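Local coordinates for mandelate racemase/muconate lactonizing enzyme, C-terminal domain protein (Paracoccus denitrificans, PDB 4DWD) that binds magnesium and, as a member of the mandelate racemase/muconate lactonizing branch of the enolase superfamily, probably acts as a hydro-lyase, at residues 28-33 / 100-105; 222-227 / 245-250. All blocks are in the same frame, centred on the assembly; numbering follows the deposited sequence.

Interaction 1 belongs to the N-terminal capping domain of the enolase fold, where strand 24-32 of the antiparallel sheet packs on helix 90-110. Interaction 2 lies in the barrel domain, between neighbouring strands 221-223 and 244-246 and the loops that follow them. Their centres are 32 Å apart, on opposite sides of the chain's centre, and their nearest atoms remain about 13 Å apart. Interaction 2 holds E223 and E249, which with D197 form a metal site that has been seen occupied by calcium; no calcium is bound there in this chain, and a bound magnesium ion lies about 11 Å from the side chain of Q250. Interaction 1 contributes no ligand to that site.

Interaction 1: 28-33 / 100-105; sequences VRITAE and IALWDL
Strand 28-32 runs over helix 100-105 with the two axes 38° apart, both chains heading broadly the same way, and 8.3 Å between them at closest approach. I30 and A101 are the nearest residues by backbone, their CA atoms 6.2 Å apart, and A32 faces L105 one helical turn later. No hydrogen bond crosses; the side chains meet one another through apolar groups alone. I30 carries most of the contact, and its two branches part company. With chi1 at -53°, CG1 stands beside the backbone N and sends CD1 onto the helix, while CG2 lies on the carbonyl side and serves a different partner. The end of the longer branch, CD1 of I30, touches CB of A101 at 3.6 Å and CD2 of L102 at 3.8 Å, reaching between these consecutive residues. The small A101 is consistent with the close approach here. L102 sets off past the strand rather than at it, but its CD2 methyl closes on the isoleucine. The shorter branch, CG2 of I30, meets CD1 of L105 at 3.6 Å, the two side chains crossing at about a right angle. The other methyl of L105, CD2, reaches CB of A32 at 4.2 Å, so the leucine fork spans two strand residues that point to the same side. This is sheet-on-helix packing of the enolase N-terminal domain. Strands 5-14 and 37-42 flank strand 24-32 in the antiparallel sheet; I5 touches both I30 and L102, T36 lies against L105, and L3 packs on A32.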
loop_
_atom_site.group_PDB
_atom_site.type_symbol
_atom_site.label_atom_id
_atom_site.label_comp_id
_atom_site.label_asym_id
_atom_site.label_seq_id
_atom_site.Cartn_x
_atom_site.Cartn_y
_atom_site.Cartn_z
ATOM N N VAL B 28 35.642 -20.432 20.277
ATOM C CA VAL B 28 36.819 -19.805 19.693
ATOM C C VAL B 28 37.637 -19.234 20.845
ATOM O O VAL B 28 37.115 -18.493 21.682
ATOM C CB VAL B 28 36.441 -18.705 18.667
ATOM C CG1 VAL B 28 37.680 -17.965 18.185
ATOM C CG2 VAL B 28 35.717 -19.311 17.475
ATOM N N ARG B 29 38.916 -19.608 20.904
ATOM C CA ARG B 29 39.827 -19.034 21.881
ATOM C C ARG B 29 40.818 -18.148 21.146
ATOM O O ARG B 29 41.522 -18.612 20.248
ATOM C CB ARG B 29 40.553 -20.122 22.685
ATOM C CG ARG B 29 41.601 -19.536 23.632
ATOM C CD ARG B 29 42.163 -20.554 24.607
ATOM N NE ARG B 29 42.761 -21.699 23.941
ATOM C CZ ARG B 29 42.956 -22.874 24.535
ATOM N NH1 ARG B 29 42.589 -23.051 25.799
ATOM N NH2 ARG B 29 43.502 -23.876 23.866
ATOM N N ILE B 30 40.839 -16.868 21.507
ATOM C CA ILE B 30 41.800 -15.915 20.929
ATOM C C ILE B 30 42.814 -15.517 21.993
ATOM O O ILE B 30 42.441 -15.055 23.066
ATOM C CB ILE B 30 41.107 -14.672 20.316
ATOM C CG1 ILE B 30 40.030 -15.116 19.310
ATOM C CG2 ILE B 30 42.132 -13.752 19.646
ATOM C CD1 ILE B 30 39.378 -14.006 18.497
ATOM N N THR B 31 44.099 -15.678 21.667
ATOM C CA THR B 31 45.180 -15.334 22.576
ATOM C C THR B 31 45.890 -14.116 22.020
ATOM O O THR B 31 46.237 -14.077 20.835
ATOM C CB THR B 31 46.158 -16.506 22.741
ATOM O OG1 THR B 31 45.416 -17.671 23.124
ATOM C CG2 THR B 31 47.209 -16.199 23.813
ATOM N N ALA B 32 46.070 -13.112 22.869
ATOM C CA ALA B 32 46.788 -11.903 22.482
ATOM C C ALA B 32 48.286 -12.115 22.685
ATOM O O ALA B 32 48.707 -13.097 23.316
ATOM C CB ALA B 32 46.302 -10.718 23.298
ATOM N N GLU B 33 49.084 -11.186 22.165
ATOM C CA GLU B 33 50.537 -11.285 22.259
ATOM C C GLU B 33 51.050 -11.286 23.703
ATOM O O GLU B 33 52.152 -11.778 23.962
ATOM C CB GLU B 33 51.214 -10.183 21.430
ATOM C CG GLU B 33 50.875 -8.759 21.863
ATOM C CD GLU B 33 51.527 -7.691 20.999
ATOM O OE1 GLU B 33 52.693 -7.866 20.556
ATOM O OE2 GLU B 33 50.870 -6.654 20.777
ATOM N N ILE B 100 32.722 -12.080 19.980
ATOM C CA ILE B 100 32.573 -12.258 21.425
ATOM C C ILE B 100 33.973 -12.418 22.072
ATOM O O ILE B 100 34.272 -11.804 23.102
ATOM C CB ILE B 100 31.653 -13.450 21.755
ATOM C CG1 ILE B 100 30.203 -13.164 21.322
ATOM C CG2 ILE B 100 31.669 -13.723 23.262
ATOM C CD1 ILE B 100 29.350 -14.419 21.233
ATOM N N ALA B 101 34.834 -13.205 21.429
ATOM C CA ALA B 101 36.187 -13.415 21.939
ATOM C C ALA B 101 36.990 -12.105 21.979
ATOM O O ALA B 101 37.734 -11.871 22.946
ATOM C CB ALA B 101 36.904 -14.474 21.121
ATOM N N LEU B 102 36.847 -11.267 20.952
ATOM C CA LEU B 102 37.564 -9.993 20.911
ATOM C C LEU B 102 37.053 -9.021 21.958
ATOM O O LEU B 102 37.833 -8.272 22.532
ATOM C CB LEU B 102 37.561 -9.371 19.507
ATOM C CG LEU B 102 38.388 -10.170 18.483
ATOM C CD1 LEU B 102 38.267 -9.579 17.084
ATOM C CD2 LEU B 102 39.861 -10.286 18.894
ATOM N N TRP B 103 35.748 -9.053 22.224
ATOM C CA TRP B 103 35.182 -8.266 23.329
ATOM C C TRP B 103 35.674 -8.714 24.683
ATOM O O TRP B 103 35.918 -7.892 25.574
ATOM C CB TRP B 103 33.655 -8.323 23.286
ATOM C CG TRP B 103 33.059 -7.170 22.527
ATOM C CD1 TRP B 103 32.516 -7.185 21.248
ATOM C CD2 TRP B 103 32.914 -5.789 22.994
ATOM N NE1 TRP B 103 32.062 -5.937 20.895
ATOM C CE2 TRP B 103 32.275 -5.049 21.896
ATOM C CE3 TRP B 103 33.260 -5.111 24.151
ATOM C CZ2 TRP B 103 31.984 -3.689 21.991
ATOM C CZ3 TRP B 103 32.978 -3.736 24.227
ATOM C CH2 TRP B 103 32.347 -3.051 23.177
ATOM N N ASP B 104 35.806 -10.026 24.865
ATOM C CA ASP B 104 36.359 -10.568 26.117
ATOM C C ASP B 104 37.810 -10.066 26.291
ATOM O O ASP B 104 38.184 -9.539 27.358
ATOM C CB ASP B 104 36.277 -12.102 26.081
ATOM C CG ASP B 104 36.524 -12.757 27.437
ATOM O OD1 ASP B 104 36.301 -12.125 28.495
ATOM O OD2 ASP B 104 36.922 -13.943 27.425
ATOM N N LEU B 105 38.606 -10.171 25.227
ATOM C CA LEU B 105 39.979 -9.647 25.256
ATOM C C LEU B 105 40.030 -8.149 25.526
ATOM O O LEU B 105 40.858 -7.681 26.316
ATOM C CB LEU B 105 40.749 -9.961 23.968
ATOM C CG LEU B 105 41.429 -11.314 23.849
ATOM C CD1 LEU B 105 41.956 -11.508 22.442
ATOM C CD2 LEU B 105 42.534 -11.462 24.892
#

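Interaction 2: 222-227 / 245-250; sequences FEEPVQ and VSAGEQ
E224 turns its CG beside its backbone N (chi1 -63°) and bends again at chi2, which carries its carboxylate toward the loop 247-250. There OE2 of E224 accepts the N-H of G248 at 3.3 Å, a bond both long and bent (138° at the hydrogen), and CG of E249 packs against the same oxygen. A water 3.2 Å from both OE2 of E224 and N of E249 may bridge them, while N200 holds OE1 of E224. E223 instead extends its chain from a CG anti to the backbone N. Its OE2 comes within 4.0 Å of OE2 of E249, the carboxylate planes 75° apart: two metal ligands, with D197 the third. K160 pairs with OE1 of E223 and K84 of the second subunit with OE1 of E249, perhaps offsetting some negative charge. The strands pair in parallel: S246 N donates to F222 O at 3.0 Å, and E224 N gives S246 O a nearly straight bond of 2.8 Å. OG of S246 lies 3.3 Å from CB of E223 and bonds to Q269. On the F222 and V245 face, CG1 of V245 meets CG of P225, just beyond the strand end, at 3.8 Å. Strands 221-223 and 244-246 with helix 231-240 form a beta-alpha-beta unit of the enolase-type barrel, the metal ligands at or just past strand C-terminal ends; this helix covers V245 through A238 and A247 through M234, and helix 204-216 packs on F222 and P225.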
loop_
_atom_site.group_PDB
_atom_site.type_symbol
_atom_site.label_atom_id
_atom_site.label_comp_id
_atom_site.label_asym_id
_atom_site.label_seq_id
_atom_site.Cartn_x
_atom_site.Cartn_y
_atom_site.Cartn_z
ATOM N N PHE B 222 4.022 -16.011 21.399
ATOM C CA PHE B 222 3.865 -17.162 20.496
ATOM C C PHE B 222 5.023 -17.109 19.515
ATOM O O PHE B 222 5.037 -16.277 18.611
ATOM C CB PHE B 222 2.510 -17.020 19.790
ATOM C CG PHE B 222 2.082 -18.185 18.914
ATOM C CD1 PHE B 222 2.577 -19.495 19.068
ATOM C CD2 PHE B 222 1.081 -17.968 17.961
ATOM C CE1 PHE B 222 2.097 -20.536 18.259
ATOM C CE2 PHE B 222 0.616 -19.002 17.152
ATOM C CZ PHE B 222 1.111 -20.283 17.300
ATOM N N GLU B 223 6.014 -17.972 19.734
ATOM C CA GLU B 223 7.281 -17.902 19.028
ATOM C C GLU B 223 7.306 -18.808 17.802
ATOM O O GLU B 223 6.877 -19.963 17.865
ATOM C CB GLU B 223 8.406 -18.265 20.010
ATOM C CG GLU B 223 9.819 -18.113 19.480
ATOM C CD GLU B 223 10.861 -18.091 20.587
ATOM O OE1 GLU B 223 10.511 -17.765 21.745
ATOM O OE2 GLU B 223 12.043 -18.365 20.281
ATOM N N GLU B 224 7.826 -18.262 16.698
ATOM C CA GLU B 224 8.087 -19.018 15.465
ATOM C C GLU B 224 6.914 -19.919 15.027
ATOM O O GLU B 224 7.083 -21.122 14.808
ATOM C CB GLU B 224 9.396 -19.815 15.588
ATOM C CG GLU B 224 10.643 -18.955 15.772
ATOM C CD GLU B 224 11.276 -18.501 14.461
ATOM O OE1 GLU B 224 11.058 -19.147 13.407
ATOM O OE2 GLU B 224 12.024 -17.508 14.478
ATOM N N PRO B 225 5.711 -19.331 14.854
ATOM C CA PRO B 225 4.566 -20.185 14.494
ATOM C C PRO B 225 4.667 -20.898 13.131
ATOM O O PRO B 225 4.225 -22.048 13.012
ATOM C CB PRO B 225 3.371 -19.206 14.505
ATOM C CG PRO B 225 3.977 -17.834 14.412
ATOM C CD PRO B 225 5.297 -17.938 15.130
ATOM N N VAL B 226 5.207 -20.214 12.117
ATOM C CA VAL B 226 5.289 -20.777 10.760
ATOM C C VAL B 226 6.748 -21.009 10.377
ATOM O O VAL B 226 7.653 -20.610 11.115
ATOM C CB VAL B 226 4.563 -19.876 9.723
ATOM C CG1 VAL B 226 3.108 -19.691 10.138
ATOM C CG2 VAL B 226 5.263 -18.520 9.548
ATOM N N GLN B 227 6.990 -21.657 9.238
ATOM C CA GLN B 227 8.373 -21.852 8.788
ATOM C C GLN B 227 9.085 -20.505 8.678
ATOM O O GLN B 227 8.528 -19.539 8.164
ATOM C CB GLN B 227 8.410 -22.593 7.446
ATOM C CG GLN B 227 7.751 -23.970 7.476
ATOM C CD GLN B 227 8.538 -25.032 8.216
ATOM O OE1 GLN B 227 9.691 -24.825 8.592
ATOM N NE2 GLN B 227 7.917 -26.201 8.404
ATOM N N VAL B 245 3.373 -12.357 18.547
ATOM C CA VAL B 245 4.126 -13.302 17.744
ATOM C C VAL B 245 5.576 -12.850 17.696
ATOM O O VAL B 245 5.863 -11.674 17.470
ATOM C CB VAL B 245 3.519 -13.421 16.339
ATOM C CG1 VAL B 245 4.463 -14.164 15.392
ATOM C CG2 VAL B 245 2.164 -14.115 16.435
ATOM N N SER B 246 6.494 -13.780 17.961
ATOM C CA SER B 246 7.925 -13.466 17.943
ATOM C C SER B 246 8.668 -14.338 16.947
ATOM O O SER B 246 8.254 -15.449 16.652
ATOM C CB SER B 246 8.525 -13.598 19.353
ATOM O OG SER B 246 8.501 -14.942 19.793
ATOM N N ALA B 247 9.770 -13.810 16.431
ATOM C CA ALA B 247 10.617 -14.544 15.505
ATOM C C ALA B 247 11.970 -13.881 15.540
ATOM O O ALA B 247 12.169 -12.924 16.284
ATOM C CB ALA B 247 10.035 -14.499 14.087
ATOM N N GLY B 248 12.896 -14.378 14.735
ATOM C CA GLY B 248 14.228 -13.792 14.664
ATOM C C GLY B 248 15.350 -14.741 15.027
ATOM O O GLY B 248 16.506 -14.477 14.718
ATOM N N GLU B 249 15.042 -15.857 15.659
ATOM C CA GLU B 249 16.119 -16.757 16.072
ATOM C C GLU B 249 16.833 -17.355 14.864
ATOM O O GLU B 249 17.975 -17.731 14.973
ATOM C CB GLU B 249 15.621 -17.855 17.005
ATOM C CG GLU B 249 14.608 -18.791 16.395
ATOM C CD GLU B 249 14.738 -20.195 16.940
ATOM O OE1 GLU B 249 14.761 -21.150 16.136
ATOM O OE2 GLU B 249 14.821 -20.340 18.175
ATOM N N GLN B 250 16.127 -17.463 13.740
ATOM C CA GLN B 250 16.711 -17.929 12.472
ATOM C C GLN B 250 16.835 -16.771 11.484
ATOM O O GLN B 250 16.659 -16.955 10.276
ATOM C CB GLN B 250 15.880 -19.050 11.866
ATOM C CG GLN B 250 15.825 -20.292 12.743
ATOM C CD GLN B 250 15.073 -21.421 12.070
ATOM O OE1 GLN B 250 15.575 -22.060 11.144
ATOM N NE2 GLN B 250 13.854 -21.674 12.529
HETATM O O HOH W 1 12.484 -16.542 17.492
#